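Local coordinates for uncharacterized protein (Clostridium leptum, PDB 4PW1) that is of unknown function but folds into a nine-stranded antiparallel beta sheet surrounded by alpha-helices, at residues W31-G36 / Q78-L83. Residues are numbered along the deposited sequence; the frame is centred on the assembly and turned at random.
Sequences WNLYTG and QDLRFL
Next to Phe82, the strand residue that meets Trp31 and Tyr34 of the loop, Arg81 turns the other way: its NH1 donates to Asp79 OD1 at 3.1 Å, in the guanidinium plane, and its NE forms a second salt bridge with Glu43. The contact itself illustrates how an irregular loop can be fastened to a sheet largely by ring packing, with a leucine contact and a glutamine beside it. A backbone bond from Tyr34 N to Trp31 O closes the short 3-10 turn, from which both aromatic residues reach Phe82. CG of Tyr34 lies anti to the backbone N (chi1 179°), which sets the ring edge on the face of Phe82 in a T-shaped pair, the planes at 81° and CD1 of Tyr34 3.8 Å from CG of Phe82. Its CB adds a CH-pi contact over the same ring. The indole of Trp31 instead meets Phe82 obliquely; Phe82 CD1 lies over the indole face near its rim, 3.5 Å from Trp31 CZ3. At the edge of the indole, in its plane, Leu83 O comes 3.7 Å from Trp31 CH2. Back at the start of the strand, Leu80 crosses Leu33 of the loop at about a right angle, with CD1 of Leu80 3.8 Å from CD1 of Leu33, and the side chain of Gln78, extended beyond CG, crosses that of Leu33 at a slant. Asp79 and Leu80 form a G1 beta bulge opposite Ser76, in the hairpin of strands 74-76 and 80-89. Strand 95-103 flanks the other side of 80-89, and its Ala101 touches Phe82, while the Trp31 side chain touches Lys84, Asn99 and, edge-to-face, Tyr109, on three neighbouring strands, 80-89, 95-103 and 106-114.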
loop_
_atom_site.group_PDB
_atom_site.type_symbol
_atom_site.label_atom_id
_atom_site.label_comp_id
_atom_site.label_asym_id
_atom_site.label_seq_id
_atom_site.Cartn_x
_atom_site.Cartn_y
_atom_site.Cartn_z
ATOM N N TRP B 31 -9.673 2.868 -3.849
ATOM C CA TRP B 31 -9.425 1.558 -4.444
ATOM C C TRP B 31 -9.298 0.470 -3.394
ATOM O O TRP B 31 -9.513 -0.686 -3.710
ATOM C CB TRP B 31 -8.242 1.587 -5.419
ATOM C CG TRP B 31 -8.560 2.509 -6.565
ATOM C CD1 TRP B 31 -8.223 3.813 -6.684
ATOM C CD2 TRP B 31 -9.377 2.205 -7.684
ATOM N NE1 TRP B 31 -8.723 4.324 -7.852
ATOM C CE2 TRP B 31 -9.444 3.356 -8.479
ATOM C CE3 TRP B 31 -10.060 1.063 -8.100
ATOM C CZ2 TRP B 31 -10.188 3.409 -9.644
ATOM C CZ3 TRP B 31 -10.758 1.101 -9.289
ATOM C CH2 TRP B 31 -10.814 2.263 -10.038
ATOM N N ASN B 32 -9.042 0.832 -2.151
ATOM C CA ASN B 32 -9.070 -0.142 -1.067
ATOM C C ASN B 32 -10.479 -0.697 -0.851
ATOM O O ASN B 32 -10.641 -1.743 -0.237
ATOM C CB ASN B 32 -8.558 0.472 0.243
ATOM C CG ASN B 32 -9.300 1.763 0.586
ATOM O OD1 ASN B 32 -9.426 2.667 -0.252
ATOM N ND2 ASN B 32 -9.801 1.850 1.790
ATOM N N LEU B 33 -11.494 0.009 -1.323
ATOM C CA LEU B 33 -12.876 -0.427 -1.123
ATOM C C LEU B 33 -13.423 -1.145 -2.334
ATOM O O LEU B 33 -14.533 -1.618 -2.298
ATOM C CB LEU B 33 -13.749 0.777 -0.802
ATOM C CG LEU B 33 -13.306 1.553 0.446
ATOM C CD1 LEU B 33 -14.176 2.781 0.623
ATOM C CD2 LEU B 33 -13.369 0.695 1.712
ATOM N N TYR B 34 -12.635 -1.230 -3.409
ATOM C CA TYR B 34 -13.046 -1.867 -4.643
ATOM C C TYR B 34 -13.038 -3.383 -4.430
ATOM O O TYR B 34 -12.051 -3.929 -3.905
ATOM C CB TYR B 34 -12.064 -1.498 -5.738
ATOM C CG TYR B 34 -12.347 -2.092 -7.077
ATOM C CD1 TYR B 34 -13.246 -1.475 -7.952
ATOM C CD2 TYR B 34 -11.742 -3.287 -7.474
ATOM C CE1 TYR B 34 -13.530 -2.031 -9.165
ATOM C CE2 TYR B 34 -12.011 -3.829 -8.695
ATOM C CZ TYR B 34 -12.911 -3.198 -9.528
ATOM O OH TYR B 34 -13.214 -3.745 -10.752
ATOM N N THR B 35 -14.136 -4.048 -4.775
ATOM C CA THR B 35 -14.280 -5.475 -4.514
ATOM C C THR B 35 -14.248 -6.275 -5.791
ATOM O O THR B 35 -14.082 -7.450 -5.736
ATOM C CB THR B 35 -15.618 -5.822 -3.822
ATOM O OG1 THR B 35 -16.700 -5.528 -4.714
ATOM C CG2 THR B 35 -15.792 -5.035 -2.539
ATOM N N GLY B 36 -14.469 -5.645 -6.937
ATOM C CA GLY B 36 -14.674 -6.384 -8.177
ATOM C C GLY B 36 -16.105 -6.872 -8.415
ATOM O O GLY B 36 -16.356 -7.451 -9.428
ATOM N N GLN B 78 -21.501 0.715 -1.583
ATOM C CA GLN B 78 -20.925 1.671 -0.658
ATOM C C GLN B 78 -21.058 3.155 -1.095
ATOM O O GLN B 78 -20.516 4.020 -0.445
ATOM C CB GLN B 78 -19.463 1.321 -0.447
ATOM C CG GLN B 78 -19.283 -0.054 0.175
ATOM C CD GLN B 78 -17.814 -0.422 0.316
ATOM O OE1 GLN B 78 -17.290 -1.261 -0.421
ATOM N NE2 GLN B 78 -17.131 0.248 1.227
ATOM N N ASP B 79 -21.802 3.437 -2.158
ATOM C CA ASP B 79 -21.933 4.790 -2.737
ATOM C C ASP B 79 -20.623 5.293 -3.347
ATOM O O ASP B 79 -20.123 6.383 -3.046
ATOM C CB ASP B 79 -22.541 5.802 -1.756
ATOM C CG ASP B 79 -23.391 6.881 -2.463
ATOM O OD1 ASP B 79 -23.708 6.802 -3.691
ATOM O OD2 ASP B 79 -23.750 7.837 -1.749
ATOM N N LEU B 80 -20.062 4.462 -4.214
ATOM C CA LEU B 80 -18.829 4.768 -4.917
ATOM C C LEU B 80 -19.110 4.457 -6.353
ATOM O O LEU B 80 -19.874 3.536 -6.654
ATOM C CB LEU B 80 -17.675 3.874 -4.402
ATOM C CG LEU B 80 -17.372 4.025 -2.910
ATOM C CD1 LEU B 80 -16.407 2.940 -2.426
ATOM C CD2 LEU B 80 -16.793 5.384 -2.627
ATOM N N ARG B 81 -18.460 5.190 -7.230
ATOM C CA ARG B 81 -18.439 4.875 -8.640
ATOM C C ARG B 81 -16.977 4.785 -9.097
ATOM O O ARG B 81 -16.195 5.702 -8.863
ATOM C CB ARG B 81 -19.203 5.980 -9.384
ATOM C CG ARG B 81 -20.711 5.844 -9.103
ATOM C CD ARG B 81 -21.420 7.153 -9.162
ATOM N NE ARG B 81 -22.875 6.983 -9.054
ATOM C CZ ARG B 81 -23.556 6.918 -7.917
ATOM N NH1 ARG B 81 -22.950 6.894 -6.726
ATOM N NH2 ARG B 81 -24.866 6.757 -7.980
ATOM N N PHE B 82 -16.626 3.683 -9.749
ATOM C CA PHE B 82 -15.291 3.436 -10.203
ATOM C C PHE B 82 -15.229 3.320 -11.709
ATOM O O PHE B 82 -15.995 2.578 -12.318
ATOM C CB PHE B 82 -14.775 2.108 -9.668
ATOM C CG PHE B 82 -14.642 2.021 -8.181
ATOM C CD1 PHE B 82 -13.468 2.384 -7.553
ATOM C CD2 PHE B 82 -15.678 1.502 -7.403
ATOM C CE1 PHE B 82 -13.338 2.247 -6.196
ATOM C CE2 PHE B 82 -15.524 1.336 -6.045
ATOM C CZ PHE B 82 -14.363 1.725 -5.441
ATOM N N LEU B 83 -14.229 3.984 -12.292
ATOM C CA LEU B 83 -13.794 3.729 -13.674
ATOM C C LEU B 83 -12.407 3.159 -13.617
ATOM O O LEU B 83 -11.441 3.870 -13.282
ATOM C CB LEU B 83 -13.775 5.041 -14.415
ATOM C CG LEU B 83 -13.366 4.938 -15.868
ATOM C CD1 LEU B 83 -14.463 4.265 -16.660
ATOM C CD2 LEU B 83 -13.100 6.336 -16.410
#